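Local coordinates for YycN protein (PDB 1ON0), which probably transfers acyl groups, most likely acetyl from acetyl-CoA, to a still unidentified acceptor, as a homodimeric member of the GNAT acetyltransferase family, at residues R14-Y19 and V73-I78; T6-E11 and R53-P58. All blocks are in the same frame, centred on the assembly; numbering follows the deposited sequence.

Interaction 1: R14-Y19 and V73-I78; sequences RSYLTY and VGWLWI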
ATOM      1  N   ARG B  14      16.045  24.289  -4.974  1.00 37.37           N
ATOM      2  CA  ARG B  14      16.095  25.249  -3.874  1.00 34.98           C
ATOM      3  C   ARG B  14      15.183  24.848  -2.697  1.00 33.11           C
ATOM      4  O   ARG B  14      15.612  24.874  -1.542  1.00 31.69           O
ATOM      5  CB  ARG B  14      15.764  26.652  -4.411  1.00 36.22           C
ATOM      6  CG  ARG B  14      16.746  27.120  -5.509  1.00 36.37           C
ATOM      7  CD  ARG B  14      16.488  28.554  -5.958  1.00 37.47           C
ATOM      8  NE  ARG B  14      16.629  29.484  -4.840  1.00 39.60           N
ATOM      9  CZ  ARG B  14      17.793  29.910  -4.362  1.00 39.91           C
ATOM     10  NH1 ARG B  14      18.929  29.504  -4.912  1.00 42.51           N
ATOM     11  NH2 ARG B  14      17.821  30.710  -3.308  1.00 42.01           N
ATOM     12  N   SER B  15      13.947  24.455  -3.003  1.00 28.14           N
ATOM     13  CA  SER B  15      12.972  24.012  -2.001  1.00 28.40           C
ATOM     14  C   SER B  15      13.400  22.676  -1.406  1.00 28.16           C
ATOM     15  O   SER B  15      13.145  22.379  -0.239  1.00 27.86           O
ATOM     16  CB  SER B  15      11.586  23.838  -2.632  1.00 54.59           C
ATOM     17  OG  SER B  15      11.083  25.062  -3.151  1.00 58.91           O
ATOM     18  N   TYR B  16      14.028  21.850  -2.229  1.00 40.35           N
ATOM     19  CA  TYR B  16      14.508  20.556  -1.760  1.00 41.59           C
ATOM     20  C   TYR B  16      15.674  20.807  -0.792  1.00 42.39           C
ATOM     21  O   TYR B  16      15.721  20.222   0.292  1.00 43.60           O
ATOM     22  CB  TYR B  16      14.988  19.692  -2.936  1.00 28.63           C
ATOM     23  CG  TYR B  16      15.879  18.545  -2.511  1.00 24.95           C
ATOM     24  CD1 TYR B  16      15.368  17.450  -1.833  1.00 20.65           C
ATOM     25  CD2 TYR B  16      17.250  18.582  -2.754  1.00 25.41           C
ATOM     26  CE1 TYR B  16      16.207  16.420  -1.403  1.00 23.60           C
ATOM     27  CE2 TYR B  16      18.098  17.557  -2.322  1.00 23.15           C
ATOM     28  CZ  TYR B  16      17.570  16.487  -1.653  1.00 22.64           C
ATOM     29  OH  TYR B  16      18.398  15.486  -1.219  1.00 23.87           O
ATOM     30  N   LEU B  17      16.598  21.683  -1.188  1.00 34.51           N
ATOM     31  CA  LEU B  17      17.757  22.012  -0.364  1.00 37.29           C
ATOM     32  C   LEU B  17      17.356  22.436   1.050  1.00 38.12           C
ATOM     33  O   LEU B  17      17.867  21.904   2.034  1.00 39.69           O
ATOM     34  CB  LEU B  17      18.576  23.118  -1.034  1.00 36.60           C
ATOM     35  CG  LEU B  17      19.964  23.465  -0.478  1.00 37.15           C
ATOM     36  CD1 LEU B  17      20.752  24.188  -1.549  1.00 36.59           C
ATOM     37  CD2 LEU B  17      19.849  24.331   0.775  1.00 39.62           C
ATOM     38  N   THR B  18      16.442  23.396   1.141  1.00 42.42           N
ATOM     39  CA  THR B  18      15.960  23.889   2.424  1.00 41.77           C
ATOM     40  C   THR B  18      15.339  22.746   3.211  1.00 41.80           C
ATOM     41  O   THR B  18      15.497  22.651   4.421  1.00 42.73           O
ATOM     42  CB  THR B  18      14.899  24.984   2.227  1.00 37.01           C
ATOM     43  OG1 THR B  18      15.488  26.092   1.542  1.00 39.37           O
ATOM     44  CG2 THR B  18      14.346  25.446   3.563  1.00 36.30           C
ATOM     45  N   TYR B  19      14.622  21.879   2.513  1.00 34.26           N
ATOM     46  CA  TYR B  19      13.981  20.742   3.154  1.00 34.39           C
ATOM     47  C   TYR B  19      15.038  19.778   3.683  1.00 32.97           C
ATOM     48  O   TYR B  19      15.172  19.602   4.890  1.00 32.26           O
ATOM     49  CB  TYR B  19      13.064  20.047   2.142  1.00 46.21           C
ATOM     50  CG  TYR B  19      12.340  18.809   2.625  1.00 49.88           C
ATOM     51  CD1 TYR B  19      13.021  17.607   2.841  1.00 50.96           C
ATOM     52  CD2 TYR B  19      10.955  18.824   2.802  1.00 52.40           C
ATOM     53  CE1 TYR B  19      12.337  16.447   3.212  1.00 52.91           C
ATOM     54  CE2 TYR B  19      10.260  17.672   3.172  1.00 53.37           C
ATOM     55  CZ  TYR B  19      10.954  16.490   3.374  1.00 53.39           C
ATOM     56  OH  TYR B  19      10.254  15.358   3.724  1.00 52.79           O
ATOM     57  N   VAL B  73       5.707  12.150  -5.187  1.00 24.20           N
ATOM     58  CA  VAL B  73       5.874  11.319  -3.999  1.00 22.01           C
ATOM     59  C   VAL B  73       7.144  11.528  -3.169  1.00 21.11           C
ATOM     60  O   VAL B  73       7.131  11.318  -1.943  1.00 19.34           O
ATOM     61  CB  VAL B  73       5.780   9.835  -4.381  1.00 20.10           C
ATOM     62  CG1 VAL B  73       4.487   9.586  -5.152  1.00 20.15           C
ATOM     63  CG2 VAL B  73       6.978   9.427  -5.225  1.00 18.67           C
ATOM     64  N   GLY B  74       8.229  11.927  -3.833  1.00 17.92           N
ATOM     65  CA  GLY B  74       9.484  12.150  -3.138  1.00 19.96           C
ATOM     66  C   GLY B  74      10.657  12.717  -3.935  1.00 19.36           C
ATOM     67  O   GLY B  74      10.487  13.423  -4.927  1.00 21.78           O
ATOM     68  N   TRP B  75      11.861  12.380  -3.488  1.00 18.33           N
ATOM     69  CA  TRP B  75      13.105  12.866  -4.075  1.00 17.52           C
ATOM     70  C   TRP B  75      14.136  11.739  -4.100  1.00 18.72           C
ATOM     71  O   TRP B  75      14.043  10.769  -3.346  1.00 17.78           O
ATOM     72  CB  TRP B  75      13.632  14.008  -3.205  1.00 20.79           C
ATOM     73  CG  TRP B  75      13.866  13.567  -1.781  1.00 22.10           C
ATOM     74  CD1 TRP B  75      15.015  13.006  -1.270  1.00 20.76           C
ATOM     75  CD2 TRP B  75      12.916  13.576  -0.701  1.00 23.14           C
ATOM     76  NE1 TRP B  75      14.833  12.671   0.042  1.00 21.23           N
ATOM     77  CE2 TRP B  75      13.558  13.005   0.422  1.00 21.85           C
ATOM     78  CE3 TRP B  75      11.585  14.003  -0.576  1.00 22.52           C
ATOM     79  CZ2 TRP B  75      12.912  12.858   1.666  1.00 23.06           C
ATOM     80  CZ3 TRP B  75      10.941  13.855   0.658  1.00 22.90           C
ATOM     81  CH2 TRP B  75      11.606  13.283   1.763  1.00 22.88           C
ATOM     82  N   LEU B  76      15.137  11.878  -4.951  1.00 23.60           N
ATOM     83  CA  LEU B  76      16.183  10.870  -5.053  1.00 22.84           C
ATOM     84  C   LEU B  76      17.424  11.600  -5.534  1.00 23.15           C
ATOM     85  O   LEU B  76      17.393  12.270  -6.556  1.00 24.42           O
ATOM     86  CB  LEU B  76      15.785   9.812  -6.076  1.00 23.44           C
ATOM     87  CG  LEU B  76      16.417   8.422  -6.002  1.00 27.05           C
ATOM     88  CD1 LEU B  76      16.638   7.940  -7.426  1.00 25.39           C
ATOM     89  CD2 LEU B  76      17.726   8.427  -5.223  1.00 22.67           C
ATOM     90  N   TRP B  77      18.510  11.483  -4.793  1.00 21.01           N
ATOM     91  CA  TRP B  77      19.740  12.141  -5.176  1.00 21.68           C
ATOM     92  C   TRP B  77      20.891  11.161  -5.110  1.00 20.08           C
ATOM     93  O   TRP B  77      21.207  10.649  -4.042  1.00 21.78           O
ATOM     94  CB  TRP B  77      19.988  13.349  -4.255  1.00 26.85           C
ATOM     95  CG  TRP B  77      21.383  13.906  -4.278  1.00 26.94           C
ATOM     96  CD1 TRP B  77      22.337  13.696  -5.231  1.00 27.97           C
ATOM     97  CD2 TRP B  77      21.967  14.785  -3.316  1.00 29.29           C
ATOM     98  NE1 TRP B  77      23.475  14.381  -4.924  1.00 29.44           N
ATOM     99  CE2 TRP B  77      23.283  15.063  -3.751  1.00 29.53           C
ATOM    100  CE3 TRP B  77      21.508  15.375  -2.126  1.00 29.14           C
ATOM    101  CZ2 TRP B  77      24.154  15.902  -3.033  1.00 28.69           C
ATOM    102  CZ3 TRP B  77      22.373  16.211  -1.416  1.00 30.60           C
ATOM    103  CH2 TRP B  77      23.680  16.466  -1.875  1.00 31.30           C
ATOM    104  N   ILE B  78      21.504  10.876  -6.256  1.00 19.11           N
ATOM    105  CA  ILE B  78      22.637   9.962  -6.268  1.00 18.09           C
ATOM    106  C   ILE B  78      23.859  10.610  -6.888  1.00 18.76           C
ATOM    107  O   ILE B  78      23.756  11.564  -7.662  1.00 18.07           O
ATOM    108  CB  ILE B  78      22.351   8.649  -7.043  1.00 20.39           C
ATOM    109  CG1 ILE B  78      22.395   8.894  -8.544  1.00 19.56           C
ATOM    110  CG2 ILE B  78      21.006   8.086  -6.625  1.00 21.87           C
ATOM    111  CD1 ILE B  78      22.250   7.626  -9.364  1.00 17.50           C
TER

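Interaction 2: T6-E11 and R53-P58; sequences TPMQTE and RGLETP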
ATOM      1  N   THR B   6      12.317  12.265 -12.589  1.00 24.39           N
ATOM      2  CA  THR B   6      12.482  13.423 -13.448  1.00 24.41           C
ATOM      3  C   THR B   6      13.551  14.290 -12.799  1.00 26.47           C
ATOM      4  O   THR B   6      13.542  14.502 -11.586  1.00 25.77           O
ATOM      5  CB  THR B   6      11.188  14.265 -13.557  1.00 25.65           C
ATOM      6  OG1 THR B   6      10.080  13.401 -13.827  1.00 23.53           O
ATOM      7  CG2 THR B   6      11.315  15.291 -14.680  1.00 20.62           C
ATOM      8  N   PRO B   7      14.503  14.795 -13.594  1.00 29.59           N
ATOM      9  CA  PRO B   7      15.535  15.641 -12.978  1.00 30.33           C
ATOM     10  C   PRO B   7      14.907  16.913 -12.377  1.00 29.04           C
ATOM     11  O   PRO B   7      14.044  17.523 -12.993  1.00 29.57           O
ATOM     12  CB  PRO B   7      16.500  15.914 -14.139  1.00 24.54           C
ATOM     13  CG  PRO B   7      15.647  15.730 -15.368  1.00 27.77           C
ATOM     14  CD  PRO B   7      14.735  14.598 -15.033  1.00 24.56           C
HETATM   15  N   MSE B   8      15.309  17.285 -11.168  1.00 24.11           N
HETATM   16  CA  MSE B   8      14.750  18.475 -10.524  1.00 26.54           C
HETATM   17  C   MSE B   8      15.056  19.735 -11.316  1.00 28.71           C
HETATM   18  O   MSE B   8      16.092  19.841 -11.970  1.00 27.83           O
HETATM   19  CB  MSE B   8      15.318  18.686  -9.122  1.00 29.55           C
HETATM   20  CG  MSE B   8      15.024  17.606  -8.094  1.00 30.22           C
HETATM   21 SE   MSE B   8      15.467  18.253  -6.318  1.00 30.34          SE
HETATM   22  CE  MSE B   8      17.235  18.911  -6.673  1.00 32.98           C
ATOM     23  N   GLN B   9      14.140  20.689 -11.231  1.00 25.01           N
ATOM     24  CA  GLN B   9      14.268  21.981 -11.888  1.00 29.66           C
ATOM     25  C   GLN B   9      14.712  22.938 -10.788  1.00 31.78           C
ATOM     26  O   GLN B   9      14.490  22.670  -9.607  1.00 28.79           O
ATOM     27  CB  GLN B   9      12.912  22.441 -12.410  1.00 64.20           C
ATOM     28  CG  GLN B   9      12.169  21.421 -13.244  1.00 71.20           C
ATOM     29  CD  GLN B   9      12.580  21.462 -14.694  1.00 74.61           C
ATOM     30  OE1 GLN B   9      13.743  21.235 -15.028  1.00 77.90           O
ATOM     31  NE2 GLN B   9      11.626  21.762 -15.570  1.00 77.11           N
ATOM     32  N   THR B  10      15.308  24.060 -11.177  1.00 48.51           N
ATOM     33  CA  THR B  10      15.788  25.060 -10.225  1.00 50.37           C
ATOM     34  C   THR B  10      14.764  25.377  -9.128  1.00 51.66           C
ATOM     35  O   THR B  10      15.133  25.641  -7.981  1.00 53.21           O
ATOM     36  CB  THR B  10      16.151  26.373 -10.946  1.00 69.45           C
ATOM     37  OG1 THR B  10      14.956  27.018 -11.411  1.00 68.24           O
ATOM     38  CG2 THR B  10      17.053  26.083 -12.145  1.00 68.99           C
ATOM     39  N   GLU B  11      13.481  25.347  -9.476  1.00 42.99           N
ATOM     40  CA  GLU B  11      12.430  25.631  -8.507  1.00 43.67           C
ATOM     41  C   GLU B  11      12.467  24.576  -7.402  1.00 44.32           C
ATOM     42  O   GLU B  11      12.570  24.894  -6.215  1.00 43.92           O
ATOM     43  CB  GLU B  11      11.052  25.609  -9.180  1.00 53.56           C
ATOM     44  CG  GLU B  11      10.949  26.351 -10.513  1.00 53.24           C
ATOM     45  CD  GLU B  11      11.581  25.589 -11.677  1.00 53.74           C
ATOM     46  OE1 GLU B  11      12.824  25.541 -11.776  1.00 50.37           O
ATOM     47  OE2 GLU B  11      10.828  25.029 -12.499  1.00 53.88           O
ATOM     48  N   ARG B  53      27.865  24.020  -7.235  1.00 38.64           N
ATOM     49  CA  ARG B  53      27.051  24.666  -8.258  1.00 39.43           C
ATOM     50  C   ARG B  53      25.605  24.165  -8.200  1.00 38.28           C
ATOM     51  O   ARG B  53      24.857  24.304  -9.163  1.00 39.05           O
ATOM     52  CB  ARG B  53      27.630  24.380  -9.652  1.00 46.23           C
ATOM     53  CG  ARG B  53      29.094  24.786  -9.845  1.00 46.96           C
ATOM     54  CD  ARG B  53      29.705  24.095 -11.063  1.00 48.71           C
ATOM     55  NE  ARG B  53      28.973  24.413 -12.291  1.00 52.71           N
ATOM     56  CZ  ARG B  53      29.141  23.801 -13.462  1.00 51.35           C
ATOM     57  NH1 ARG B  53      30.020  22.818 -13.590  1.00 53.47           N
ATOM     58  NH2 ARG B  53      28.425  24.177 -14.508  1.00 52.68           N
ATOM     59  N   GLY B  54      25.207  23.584  -7.074  1.00 29.51           N
ATOM     60  CA  GLY B  54      23.848  23.080  -6.968  1.00 27.92           C
ATOM     61  C   GLY B  54      23.575  21.965  -7.967  1.00 27.99           C
ATOM     62  O   GLY B  54      24.275  20.952  -7.978  1.00 24.07           O
ATOM     63  N   LEU B  55      22.559  22.150  -8.807  1.00 40.31           N
ATOM     64  CA  LEU B  55      22.197  21.151  -9.810  1.00 42.36           C
ATOM     65  C   LEU B  55      23.236  21.000 -10.921  1.00 43.71           C
ATOM     66  O   LEU B  55      23.227  20.010 -11.662  1.00 44.83           O
ATOM     67  CB  LEU B  55      20.830  21.480 -10.431  1.00 30.86           C
ATOM     68  CG  LEU B  55      19.616  21.343  -9.518  1.00 30.50           C
ATOM     69  CD1 LEU B  55      18.367  21.793 -10.245  1.00 30.75           C
ATOM     70  CD2 LEU B  55      19.474  19.898  -9.065  1.00 31.37           C
ATOM     71  N   GLU B  56      24.128  21.977 -11.045  1.00 39.29           N
ATOM     72  CA  GLU B  56      25.166  21.922 -12.071  1.00 42.35           C
ATOM     73  C   GLU B  56      26.416  21.227 -11.564  1.00 41.51           C
ATOM     74  O   GLU B  56      27.420  21.150 -12.265  1.00 41.49           O
ATOM     75  CB  GLU B  56      25.525  23.327 -12.574  1.00 54.51           C
ATOM     76  CG  GLU B  56      24.528  23.904 -13.575  1.00 58.50           C
ATOM     77  CD  GLU B  56      25.204  24.668 -14.707  1.00 61.63           C
ATOM     78  OE1 GLU B  56      25.791  25.746 -14.457  1.00 62.98           O
ATOM     79  OE2 GLU B  56      25.151  24.182 -15.858  1.00 63.43           O
ATOM     80  N   THR B  57      26.361  20.722 -10.341  1.00 43.97           N
ATOM     81  CA  THR B  57      27.503  20.017  -9.797  1.00 44.29           C
ATOM     82  C   THR B  57      27.569  18.708 -10.574  1.00 44.18           C
ATOM     83  O   THR B  57      26.729  17.820 -10.404  1.00 47.14           O
ATOM     84  CB  THR B  57      27.324  19.734  -8.297  1.00 48.80           C
ATOM     85  OG1 THR B  57      27.122  20.973  -7.604  1.00 49.97           O
ATOM     86  CG2 THR B  57      28.556  19.044  -7.737  1.00 49.22           C
ATOM     87  N   PRO B  58      28.578  18.569 -11.442  1.00 36.62           N
ATOM     88  CA  PRO B  58      28.749  17.366 -12.259  1.00 35.06           C
ATOM     89  C   PRO B  58      28.734  16.035 -11.516  1.00 32.76           C
ATOM     90  O   PRO B  58      29.227  15.938 -10.396  1.00 31.76           O
ATOM     91  CB  PRO B  58      30.075  17.630 -12.977  1.00 48.31           C
ATOM     92  CG  PRO B  58      30.828  18.502 -12.010  1.00 48.77           C
ATOM     93  CD  PRO B  58      29.752  19.453 -11.558  1.00 50.35           C
TER

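Interaction 1: R14-Y19 and V73-I78
An aromatic cluster in the GNAT fold joins its first long helix to the central sheet here: Tyr-16 and Tyr-19, one helical turn apart, meet Trp-75 of strand 72-79, and Tyr-16 also reaches Trp-77. Segments 14-19 and 73-78 run almost perpendicular, at 86°, with axes 11.1 Å apart, a spacing that large flat side chains can span. Trp-75 and Trp-77, two residues apart in the strand, both leave the backbone toward the helix. The CE1 corner of Tyr-16 lies 3.6 Å from CD1 of the Trp-75 pyrrole ring, the two planes inclined at 44°. Tyr-19 meets the other end of the same indole, its ring centroid 4.9 Å from that of the Trp-75 benzene ring. Tyrosine suits both helix positions because its ring packs against indole while its hydroxyl finds a polar partner: Asp-93 for Tyr-16, Glu-98 of the second subunit for Tyr-19, which brings the cluster to the dimer interface. With CG anti to the backbone N (chi1 164°), the Trp-77 indole extends toward the helix and brings its CE3 edge to Tyr-16, while NE1 is hydrogen-bonded to His-60. The Tyr-16 hydroxyl oxygen OH lies in that indole's plane, 3.2 Å from CE3 of Trp-77.

Interaction 2: T6-E11 and R53-P58
With CG beside the backbone N in both residues (chi1 -63° in Met-8, -68° in Leu-55), the side chains of Met-8 and Leu-55 are directed at each other, and a bend at chi3 of -50° turns the Met-8 methyl toward the leucine. This apolar contact lies at the edge of the GNAT fold, where the connection from the first strand to helix 10-31 meets the loop before strand 60-66. Met-8 is a selenomethionine, and its terminal CE comes within 3.4 Å of CD2 of Leu-55, tighter than usual for two carbons, as the side chains cross nearly at right angles. The other leucine branch reaches the backbone: CD1 of Leu-55 is 3.5 Å from O of Met-8 and 3.9 Å from N of Thr-10. A branched side chain suits this place because its two methyls can serve the methionine tip and the chain turning into the helix at once. Phe-13 and Leu-62 touch both side chains and extend the apolar patch into the protein.

Gln-9 takes the N-cap position, and just beyond it OG1 of Thr-10 donates to OE1 of Glu-11 (2.6 Å), meeting the carboxylate on its anti side. Across the contact, the 3-10 turn that carries Leu-55 has its own polar ties. Gly-54, with a positive phi that glycine adopts easily, offers its O to both N and OG1 of Thr-57, which approach from the same face of the carbonyl plane. Arg-53 and Glu-56 form a salt bridge on the exposed side of the turn: NH2 of Arg-53 lies 3.1 Å from OE1 of Glu-56, above the carboxylate plane, and Glu-56 O sits 3.3 Å over the centre of the guanidinium group.

Overall arrangement
From the N terminus, strand 4-7 runs into segment 6-11, and the chain enters helix 10-31, whose early turns hold 14-19. After helix 36-50 it comes back at 53-58, where interaction 2 closes a loop that is mostly helical. Strand 60-66 follows, and the next strand, 72-79, supplies 73-78. The two loops cross: interaction 1 opens inside the loop of interaction 2 and closes only after it, at 73-78. Interaction 2 joins the strand-to-helix connection and the first residue of the helix to the loop leading into strand 60-66, whereas interaction 1 lays the helix across the sheet's middle strand. They meet directly where CB of Tyr-16 packs 3.7 Å from SE of Met-8.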